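Local coordinates for putative sugar binding protein (Bacteroides vulgatus ATCC 8482, PDB 3KEZ), which probably binds sugars at the bacterial outer membrane, as a calcium-containing member of the SusD family of nutrient-binding proteins, at residues 231-236 and 365-370; 238-243 and 299-304; 252-257 and 334-339. One frame throughout, in Å; residues are numbered along the deposited sequence.

Overall arrangement
All three interactions lie on the same side of the chain's centre and touch one another. Interaction 3 (252-257 with 334-339) is buried and deepest, about 12 Å between centres, joining a bulged two-strand pairing to a salt bridge and a helix start. The centres of interactions 1 and 2 lie about 21 and 20 Å out, yet interaction 2 is buried and interaction 1 partly so. Interaction 1, held mainly by polar bonds, ties a loop to the end of helix 354-368; interaction 2 is mostly apolar packing of the short, weakly bonded helix about 239-242 on a 3-10 segment. Ala368 probably hydrogen-bonds to Val301 between interactions 1 and 2, while Glu254 and Ser338 of interaction 3 both bind Arg367.

Interaction 1: 231-236 and 365-370; sequences YALWTN and VQRANP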
loop_
_atom_site.group_PDB
_atom_site.type_symbol
_atom_site.label_atom_id
_atom_site.label_comp_id
_atom_site.label_asym_id
_atom_site.label_seq_id
_atom_site.Cartn_x
_atom_site.Cartn_y
_atom_site.Cartn_z
ATOM N N TYR A 231 18.393 -3.698 8.353
ATOM C CA TYR A 231 16.981 -3.723 8.662
ATOM C C TYR A 231 16.676 -5.057 9.347
ATOM O O TYR A 231 17.327 -6.056 9.124
ATOM C CB TYR A 231 16.146 -3.588 7.396
ATOM C CG TYR A 231 16.272 -2.305 6.591
ATOM C CD1 TYR A 231 17.214 -2.196 5.567
ATOM C CD2 TYR A 231 15.396 -1.234 6.786
ATOM C CE1 TYR A 231 17.303 -1.043 4.767
ATOM C CE2 TYR A 231 15.479 -0.067 5.990
ATOM C CZ TYR A 231 16.422 0.013 4.982
ATOM O OH TYR A 231 16.519 1.125 4.198
ATOM N N ALA A 232 15.701 -5.062 10.232
ATOM C CA ALA A 232 15.343 -6.279 10.911
ATOM C C ALA A 232 13.899 -6.111 11.322
ATOM O O ALA A 232 13.447 -4.997 11.608
ATOM C CB ALA A 232 16.286 -6.541 12.124
ATOM N N LEU A 233 13.159 -7.209 11.304
ATOM C CA LEU A 233 11.815 -7.236 11.843
ATOM C C LEU A 233 11.852 -6.698 13.274
ATOM O O LEU A 233 12.741 -7.045 14.079
ATOM C CB LEU A 233 11.252 -8.667 11.844
ATOM C CG LEU A 233 10.918 -9.377 10.515
ATOM C CD1 LEU A 233 10.403 -10.833 10.814
ATOM C CD2 LEU A 233 9.937 -8.592 9.720
ATOM N N TRP A 234 10.902 -5.828 13.576
ATOM C CA TRP A 234 10.727 -5.337 14.953
ATOM C C TRP A 234 10.519 -6.513 15.896
ATOM O O TRP A 234 9.682 -7.377 15.632
ATOM C CB TRP A 234 9.512 -4.395 15.035
ATOM C CG TRP A 234 9.730 -3.045 14.412
ATOM C CD1 TRP A 234 10.885 -2.294 14.432
ATOM C CD2 TRP A 234 8.773 -2.278 13.711
ATOM N NE1 TRP A 234 10.689 -1.107 13.749
ATOM C CE2 TRP A 234 9.403 -1.085 13.290
ATOM C CE3 TRP A 234 7.437 -2.491 13.350
ATOM C CZ2 TRP A 234 8.739 -0.124 12.568
ATOM C CZ3 TRP A 234 6.801 -1.531 12.642
ATOM C CH2 TRP A 234 7.441 -0.362 12.262
ATOM N N THR A 235 11.264 -6.555 16.996
ATOM C CA THR A 235 11.090 -7.625 17.975
ATOM C C THR A 235 9.693 -7.574 18.614
ATOM O O THR A 235 8.982 -6.559 18.553
ATOM C CB THR A 235 12.121 -7.557 19.099
ATOM O OG1 THR A 235 11.876 -6.380 19.872
ATOM C CG2 THR A 235 13.568 -7.523 18.543
ATOM N N ASN A 236 9.304 -8.678 19.225
ATOM C CA ASN A 236 8.067 -8.721 20.017
ATOM C C ASN A 236 8.042 -7.576 21.041
ATOM O O ASN A 236 7.049 -6.890 21.191
ATOM C CB ASN A 236 7.977 -10.084 20.696
ATOM C CG ASN A 236 6.784 -10.234 21.571
ATOM O OD1 ASN A 236 6.878 -10.002 22.786
ATOM N ND2 ASN A 236 5.658 -10.669 20.996
ATOM N N VAL A 365 4.693 -15.158 12.741
ATOM C CA VAL A 365 4.007 -15.838 13.855
ATOM C C VAL A 365 4.764 -15.705 15.182
ATOM O O VAL A 365 4.202 -15.260 16.170
ATOM C CB VAL A 365 3.849 -17.326 13.580
ATOM C CG1 VAL A 365 3.416 -18.049 14.848
ATOM C CG2 VAL A 365 2.876 -17.538 12.411
ATOM N N GLN A 366 6.048 -16.062 15.189
ATOM C CA GLN A 366 6.813 -16.077 16.430
ATOM C C GLN A 366 7.181 -14.674 16.952
ATOM O O GLN A 366 7.315 -14.483 18.140
ATOM C CB GLN A 366 8.041 -16.996 16.318
ATOM C CG GLN A 366 7.556 -18.436 16.136
ATOM C CD GLN A 366 8.620 -19.474 16.112
ATOM O OE1 GLN A 366 9.717 -19.219 15.643
ATOM N NE2 GLN A 366 8.291 -20.688 16.594
ATOM N N ARG A 367 7.317 -13.696 16.071
ATOM C CA ARG A 367 7.448 -12.304 16.538
ATOM C C ARG A 367 6.154 -11.801 17.254
ATOM O O ARG A 367 6.215 -11.062 18.254
ATOM C CB ARG A 367 7.851 -11.413 15.359
ATOM C CG ARG A 367 8.241 -9.986 15.717
ATOM C CD ARG A 367 7.050 -9.011 15.737
ATOM N NE ARG A 367 6.334 -8.904 14.460
ATOM C CZ ARG A 367 6.754 -8.238 13.385
ATOM N NH1 ARG A 367 7.923 -7.581 13.371
ATOM N NH2 ARG A 367 5.984 -8.231 12.319
ATOM N N ALA A 368 4.994 -12.223 16.781
ATOM C CA ALA A 368 3.730 -11.850 17.436
ATOM C C ALA A 368 3.528 -12.593 18.784
ATOM O O ALA A 368 2.947 -12.056 19.720
ATOM C CB ALA A 368 2.538 -12.091 16.499
ATOM N N ASN A 369 4.026 -13.821 18.874
ATOM C CA ASN A 369 3.959 -14.603 20.102
ATOM C C ASN A 369 4.975 -15.741 19.991
ATOM O O ASN A 369 4.754 -16.695 19.243
ATOM C CB ASN A 369 2.539 -15.157 20.293
ATOM C CG ASN A 369 2.397 -15.970 21.557
ATOM O OD1 ASN A 369 3.391 -16.250 22.213
ATOM N ND2 ASN A 369 1.162 -16.385 21.887
ATOM N N PRO A 370 6.088 -15.667 20.742
ATOM C CA PRO A 370 7.110 -16.694 20.574
ATOM C C PRO A 370 6.709 -18.099 20.999
ATOM O O PRO A 370 7.410 -19.036 20.671
ATOM C CB PRO A 370 8.270 -16.193 21.470
ATOM C CG PRO A 370 7.652 -15.218 22.381
ATOM C CD PRO A 370 6.568 -14.560 21.581
HETATM O O HOH W 1 3.682 -11.818 22.768
#
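Arg367 sets CG trans to its own nitrogen (chi1 -171°) and then bends at chi2 and chi3, a course that lays its chain along 233-236 and delivers NH1 to the carbonyl of Trp234. Asn236 likewise swings its CG away from its backbone N (chi1 178°), which carries the amide to the last turn of helix 354-368. The arginine bond is nearly straight: NH1 donates to Trp234 O at 2.9 Å with an N-H...O angle of 173°. It falls in the carbonyl plane, on a lone pair, and the oxygen in turn lies in the plane of the guanidinium, at its edge. The aliphatic part of the chain also crowds this oxygen, with Arg367 CG 3.0 Å from Trp234 O. Leu233 adds its CB, 3.8 Å from Arg367 NH1, on an oblique approach. From the other end of the contact, Asn236 ND2 donates to Arg367 O at 2.8 Å; the acceptor lies in the amide plane, whereas the donor is tilted from the carbonyl plane. A water 2.9 Å from Asn236 ND2 accepts from it and passes a bond on to Ala368 O, so the amide serves two neighbouring carbonyls, one directly and one through water. The guanidinium has further mates, in salt bridges to Glu254 and Glu391 and a hydrogen bond to the Ser338 hydroxyl. A methionine in place of Arg367 would probably leave Trp234 O without this donor and deprive both carboxylates of a positive partner. The helix breaks its regular course at Asn369, just past these carbonyls. The arrangement is that of a helix C-terminus met by a side-chain amide, here joining the loop after helix 212-229 to helix 354-368 in the largely helical, TPR-related SusD fold.

Interaction 2: 238-243 and 299-304; sequences EYPTAW and KDVRLK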
loop_
_atom_site.group_PDB
_atom_site.type_symbol
_atom_site.label_atom_id
_atom_site.label_comp_id
_atom_site.label_asym_id
_atom_site.label_seq_id
_atom_site.Cartn_x
_atom_site.Cartn_y
_atom_site.Cartn_z
ATOM N N GLU A 238 9.750 -4.624 20.886
ATOM C CA GLU A 238 9.723 -3.332 20.196
ATOM C C GLU A 238 8.362 -3.012 19.594
ATOM O O GLU A 238 7.975 -1.837 19.498
ATOM C CB GLU A 238 10.733 -3.348 19.060
ATOM C CG GLU A 238 12.173 -3.296 19.524
ATOM C CD GLU A 238 13.198 -3.716 18.469
ATOM O OE1 GLU A 238 12.840 -4.237 17.391
ATOM O OE2 GLU A 238 14.401 -3.539 18.752
ATOM N N TYR A 239 7.636 -4.046 19.187
ATOM C CA TYR A 239 6.498 -3.876 18.266
ATOM C C TYR A 239 5.475 -2.821 18.695
ATOM O O TYR A 239 5.077 -1.989 17.877
ATOM C CB TYR A 239 5.796 -5.194 18.029
ATOM C CG TYR A 239 4.896 -5.214 16.832
ATOM C CD1 TYR A 239 3.546 -4.846 16.926
ATOM C CD2 TYR A 239 5.364 -5.639 15.618
ATOM C CE1 TYR A 239 2.693 -4.925 15.825
ATOM C CE2 TYR A 239 4.547 -5.703 14.524
ATOM C CZ TYR A 239 3.202 -5.351 14.621
ATOM O OH TYR A 239 2.422 -5.436 13.506
ATOM N N PRO A 240 5.065 -2.827 19.975
ATOM C CA PRO A 240 3.999 -1.893 20.358
ATOM C C PRO A 240 4.361 -0.408 20.166
ATOM O O PRO A 240 3.467 0.392 19.937
ATOM C CB PRO A 240 3.770 -2.216 21.832
ATOM C CG PRO A 240 4.244 -3.631 22.003
ATOM C CD PRO A 240 5.409 -3.760 21.059
ATOM N N THR A 241 5.644 -0.042 20.262
ATOM C CA THR A 241 6.040 1.369 20.158
ATOM C C THR A 241 6.963 1.725 18.989
ATOM O O THR A 241 7.273 2.911 18.798
ATOM C CB THR A 241 6.717 1.890 21.464
ATOM O OG1 THR A 241 7.939 1.177 21.682
ATOM C CG2 THR A 241 5.780 1.744 22.667
ATOM N N ALA A 242 7.386 0.723 18.213
ATOM C CA ALA A 242 8.418 0.916 17.188
ATOM C C ALA A 242 7.907 1.880 16.092
ATOM O O ALA A 242 8.683 2.603 15.457
ATOM C CB ALA A 242 8.810 -0.443 16.557
ATOM N N TRP A 243 6.590 1.864 15.909
ATOM C CA TRP A 243 5.875 2.721 14.972
ATOM C C TRP A 243 6.124 4.225 15.171
ATOM O O TRP A 243 5.963 4.999 14.227
ATOM C CB TRP A 243 4.369 2.478 15.109
ATOM C CG TRP A 243 4.007 1.051 14.999
ATOM C CD1 TRP A 243 3.958 0.134 16.014
ATOM C CD2 TRP A 243 3.687 0.342 13.800
ATOM N NE1 TRP A 243 3.631 -1.111 15.513
ATOM C CE2 TRP A 243 3.452 -1.002 14.159
ATOM C CE3 TRP A 243 3.568 0.717 12.450
ATOM C CZ2 TRP A 243 3.115 -1.973 13.225
ATOM C CZ3 TRP A 243 3.224 -0.247 11.535
ATOM C CH2 TRP A 243 3.001 -1.579 11.926
ATOM N N LYS A 299 -2.076 -13.400 23.762
ATOM C CA LYS A 299 -0.693 -12.908 23.885
ATOM C C LYS A 299 -0.143 -12.366 22.577
ATOM O O LYS A 299 1.054 -12.058 22.463
ATOM C CB LYS A 299 0.197 -13.982 24.473
ATOM C CG LYS A 299 -0.207 -14.292 25.917
ATOM C CD LYS A 299 0.525 -15.491 26.450
ATOM C CE LYS A 299 0.146 -15.742 27.878
ATOM N NZ LYS A 299 0.184 -14.488 28.675
ATOM N N ASP A 300 -1.020 -12.202 21.595
ATOM C CA ASP A 300 -0.607 -11.700 20.298
ATOM C C ASP A 300 -0.167 -10.255 20.497
ATOM O O ASP A 300 -0.959 -9.408 20.956
ATOM C CB ASP A 300 -1.763 -11.829 19.271
ATOM C CG ASP A 300 -1.318 -11.541 17.842
ATOM O OD1 ASP A 300 -0.639 -10.510 17.622
ATOM O OD2 ASP A 300 -1.609 -12.348 16.946
ATOM N N VAL A 301 1.088 -9.949 20.157
ATOM C CA VAL A 301 1.622 -8.593 20.423
ATOM C C VAL A 301 0.848 -7.514 19.649
ATOM O O VAL A 301 0.794 -6.362 20.067
ATOM C CB VAL A 301 3.116 -8.497 20.109
ATOM C CG1 VAL A 301 3.328 -8.340 18.615
ATOM C CG2 VAL A 301 3.780 -7.374 20.920
ATOM N N ARG A 302 0.174 -7.875 18.564
ATOM C CA ARG A 302 -0.540 -6.867 17.800
ATOM C C ARG A 302 -1.798 -6.344 18.515
ATOM O O ARG A 302 -2.305 -5.270 18.188
ATOM C CB ARG A 302 -0.848 -7.391 16.388
ATOM C CG ARG A 302 0.437 -7.618 15.593
ATOM C CD ARG A 302 0.264 -8.541 14.396
ATOM N NE ARG A 302 -0.103 -9.904 14.790
ATOM C CZ ARG A 302 0.133 -10.990 14.050
ATOM N NH1 ARG A 302 0.760 -10.909 12.866
ATOM N NH2 ARG A 302 -0.277 -12.157 14.489
ATOM N N LEU A 303 -2.298 -7.089 19.503
ATOM C CA LEU A 303 -3.335 -6.544 20.377
ATOM C C LEU A 303 -2.838 -5.257 21.051
ATOM O O LEU A 303 -3.637 -4.355 21.293
ATOM C CB LEU A 303 -3.793 -7.557 21.435
ATOM C CG LEU A 303 -4.575 -8.769 20.922
ATOM C CD1 LEU A 303 -4.605 -9.916 21.950
ATOM C CD2 LEU A 303 -5.979 -8.275 20.585
ATOM N N LYS A 304 -1.528 -5.135 21.285
ATOM C CA LYS A 304 -1.007 -3.951 21.978
ATOM C C LYS A 304 -0.888 -2.677 21.138
ATOM O O LYS A 304 -0.441 -1.648 21.648
ATOM C CB LYS A 304 0.350 -4.276 22.588
ATOM C CG LYS A 304 0.272 -5.238 23.750
ATOM C CD LYS A 304 1.671 -5.639 24.194
ATOM C CE LYS A 304 1.645 -6.422 25.502
ATOM N NZ LYS A 304 3.008 -6.531 26.083
HETATM O O HOH W 2 1.139 1.130 21.515
#
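Tyr239 and Pro240 form one half of the first shell, Val301, Arg302 and Lys304 the other, and all their direct contacts are between carbons or with the phenol oxygen. Val301 CG1 makes an off-centre CH-pi contact, 4.3 Å from the centroid of the Tyr239 ring and 29° off its normal. The two methyls of Val301 divide the work: with chi1 at 79°, CG1 sits between the backbone N and the carbonyl carbon and meets the tyrosine, while CG2 turns to the proline and reaches Pro240 CG at 3.9 Å. Arg302 contributes its aliphatic stem, CG lying 3.5 Å from Tyr239 CE1, and its guanidinium stands almost perpendicular to the ring and does not stack on it. Pro240 and Lys304 run side by side, Pro240 CG being 3.9 Å from Lys304 CD. At this edge a water donates to both backbones, 2.9 Å from Pro240 O and 3.2 Å from Lys304 O.

The second shell fixes these groups. Trp243 NE1 lies over the rim of the Tyr239 ring, across the ring plane from Val301 CG1. Asp300 holds Arg302 side-on: its OD2 receives Arg302 NH2 at 2.8 Å in a straight bond of 180°, and its OD1 receives NE. Both oxygens use their syn lone pairs here, which leaves the anti lone pair of Asp300 OD1 for the backbone N of Arg302, at 2.9 Å.

Farther out, Glu391 joins the two halves, accepting from Tyr239 OH and forming a salt bridge with Arg302, which also pairs with Glu387. Through these contacts the short, weakly bonded helix about 239-242 packs on the 3-10 segment that begins at Val301, and the Asp300 carboxylate bonded to the nitrogen two residues on is the signature of an Asx turn.

Interaction 3: 252-257 and 334-339; sequences PGEILF and LIRLSE
Ile335 O takes two backbone donors, Leu256 N at 2.7 Å and Phe257 N at 3.1 Å, and Ile335 N returns a bond to Phe257 O at 3.1 Å. Two consecutive residues facing one make a classic beta bulge, and the register accordingly shifts by one between the antiparallel pairs Ile255-Arg336, non-hydrogen-bonded, and Phe257-Ile335, hydrogen-bonded. Beyond the bulge Leu337 N donates to Glu254 O at 2.9 Å, just where the strand gives way to helix 337-350.

The polar side-chain bonds converge on one oxygen, Glu254 OE2. Glu254, whose CG sits between its N and carbonyl carbon (chi1 69°), extends over the helix start, and OE2 accepts from three donors. The Ser338 hydroxyl donates to the syn lone pair of Glu254 OE2, OG to OE2 being 2.6 Å. Arg336 NH1 forms a salt bridge to the same OE2 at 2.9 Å, coming from above the carboxylate plane (55° out of it), while Ser338 N meets OE2 from the opposite face of the carboxylate, 3.2 Å away. The other oxygen, OE1, binds Trp234 N and Arg367, while Glu395 and Glu391 share the rest of the Arg336 guanidinium.

Apolar packing completes the contact. Phe257 lies alongside Leu334, with CE2 3.8 Å from Leu334 CD2, and Ile335 CD1 approaches the ring edge. Leu256 closes against Ile335 and Leu337.

The Glu254 carboxylate is buried, yet two arginines and the start of a helix surround it, which would probably stabilise its negative charge and keep it ionised.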
loop_
_atom_site.group_PDB
_atom_site.type_symbol
_atom_site.label_atom_id
_atom_site.label_comp_id
_atom_site.label_asym_id
_atom_site.label_seq_id
_atom_site.Cartn_x
_atom_site.Cartn_y
_atom_site.Cartn_z
ATOM N N PRO A 252 17.716 1.091 11.425
ATOM C CA PRO A 252 16.659 1.243 10.393
ATOM C C PRO A 252 15.291 0.728 10.749
ATOM O O PRO A 252 14.302 1.070 10.071
ATOM C CB PRO A 252 17.179 0.443 9.211
ATOM C CG PRO A 252 18.511 -0.006 9.530
ATOM C CD PRO A 252 18.868 0.319 10.949
ATOM N N GLY A 253 15.213 -0.149 11.751
ATOM C CA GLY A 253 13.967 -0.848 11.982
ATOM C C GLY A 253 13.592 -1.714 10.786
ATOM O O GLY A 253 14.465 -2.302 10.116
ATOM N N GLU A 254 12.301 -1.782 10.493
ATOM C CA GLU A 254 11.867 -2.600 9.394
ATOM C C GLU A 254 11.143 -1.861 8.290
ATOM O O GLU A 254 10.765 -2.491 7.320
ATOM C CB GLU A 254 11.010 -3.785 9.879
ATOM C CG GLU A 254 9.625 -3.464 10.439
ATOM C CD GLU A 254 8.779 -4.724 10.567
ATOM O OE1 GLU A 254 8.922 -5.464 11.578
ATOM O OE2 GLU A 254 7.933 -4.949 9.673
ATOM N N ILE A 255 10.921 -0.554 8.425
ATOM C CA ILE A 255 10.258 0.183 7.327
ATOM C C ILE A 255 11.229 0.466 6.177
ATOM O O ILE A 255 12.231 1.176 6.339
ATOM C CB ILE A 255 9.621 1.506 7.753
ATOM C CG1 ILE A 255 8.574 1.287 8.878
ATOM C CG2 ILE A 255 9.003 2.203 6.494
ATOM C CD1 ILE A 255 8.273 2.564 9.728
ATOM N N LEU A 256 10.889 -0.073 5.014
ATOM C CA LEU A 256 11.709 0.002 3.829
ATOM C C LEU A 256 11.336 1.223 2.985
ATOM O O LEU A 256 12.144 1.725 2.194
ATOM C CB LEU A 256 11.561 -1.287 3.026
ATOM C CG LEU A 256 11.865 -2.601 3.750
ATOM C CD1 LEU A 256 11.622 -3.857 2.795
ATOM C CD2 LEU A 256 13.314 -2.634 4.289
ATOM N N PHE A 257 10.103 1.686 3.116
ATOM C CA PHE A 257 9.732 2.969 2.533
ATOM C C PHE A 257 8.728 3.645 3.436
ATOM O O PHE A 257 7.636 3.114 3.695
ATOM C CB PHE A 257 9.192 2.810 1.117
ATOM C CG PHE A 257 8.723 4.113 0.472
ATOM C CD1 PHE A 257 9.466 5.285 0.588
ATOM C CD2 PHE A 257 7.590 4.131 -0.320
ATOM C CE1 PHE A 257 9.067 6.446 -0.021
ATOM C CE2 PHE A 257 7.168 5.306 -0.940
ATOM C CZ PHE A 257 7.925 6.475 -0.791
ATOM N N LEU A 334 4.771 2.717 4.774
ATOM C CA LEU A 334 4.084 2.306 3.562
ATOM C C LEU A 334 4.496 0.922 3.051
ATOM O O LEU A 334 3.663 0.168 2.590
ATOM C CB LEU A 334 4.310 3.369 2.483
ATOM C CG LEU A 334 3.290 3.424 1.363
ATOM C CD1 LEU A 334 1.889 3.615 1.950
ATOM C CD2 LEU A 334 3.696 4.559 0.465
ATOM N N ILE A 335 5.791 0.626 3.125
ATOM C CA ILE A 335 6.381 -0.696 2.816
ATOM C C ILE A 335 7.305 -1.170 3.974
ATOM O O ILE A 335 8.251 -0.475 4.383
ATOM C CB ILE A 335 7.226 -0.688 1.493
ATOM C CG1 ILE A 335 6.383 -0.189 0.305
ATOM C CG2 ILE A 335 7.845 -2.110 1.210
ATOM C CD1 ILE A 335 7.181 0.022 -0.983
ATOM N N ARG A 336 7.005 -2.363 4.488
ATOM C CA ARG A 336 7.677 -2.955 5.624
ATOM C C ARG A 336 8.297 -4.318 5.308
ATOM O O ARG A 336 7.703 -5.103 4.550
ATOM C CB ARG A 336 6.672 -3.162 6.764
ATOM C CG ARG A 336 6.129 -1.875 7.352
ATOM C CD ARG A 336 5.663 -2.073 8.789
ATOM N NE ARG A 336 4.415 -2.816 8.889
ATOM C CZ ARG A 336 4.192 -3.949 9.572
ATOM N NH1 ARG A 336 5.155 -4.579 10.217
ATOM N NH2 ARG A 336 2.966 -4.470 9.590
ATOM N N LEU A 337 9.449 -4.611 5.937
ATOM C CA LEU A 337 10.077 -5.931 5.827
ATOM C C LEU A 337 9.132 -7.086 6.160
ATOM O O LEU A 337 9.225 -8.137 5.531
ATOM C CB LEU A 337 11.297 -6.043 6.699
ATOM C CG LEU A 337 12.194 -7.249 6.488
ATOM C CD1 LEU A 337 12.809 -7.338 5.045
ATOM C CD2 LEU A 337 13.323 -7.184 7.541
ATOM N N SER A 338 8.203 -6.879 7.104
ATOM C CA SER A 338 7.200 -7.889 7.446
ATOM C C SER A 338 6.415 -8.337 6.210
ATOM O O SER A 338 6.094 -9.507 6.096
ATOM C CB SER A 338 6.219 -7.380 8.534
ATOM O OG SER A 338 6.797 -7.254 9.816
ATOM N N GLU A 339 6.106 -7.405 5.291
ATOM C CA GLU A 339 5.408 -7.765 4.058
ATOM C C GLU A 339 6.296 -8.638 3.148
ATOM O O GLU A 339 5.773 -9.591 2.536
ATOM C CB GLU A 339 4.839 -6.569 3.265
ATOM C CG GLU A 339 3.955 -7.035 2.064
ATOM C CD GLU A 339 3.719 -5.996 1.004
ATOM O OE1 GLU A 339 4.045 -4.819 1.245
ATOM O OE2 GLU A 339 3.151 -6.342 -0.077
#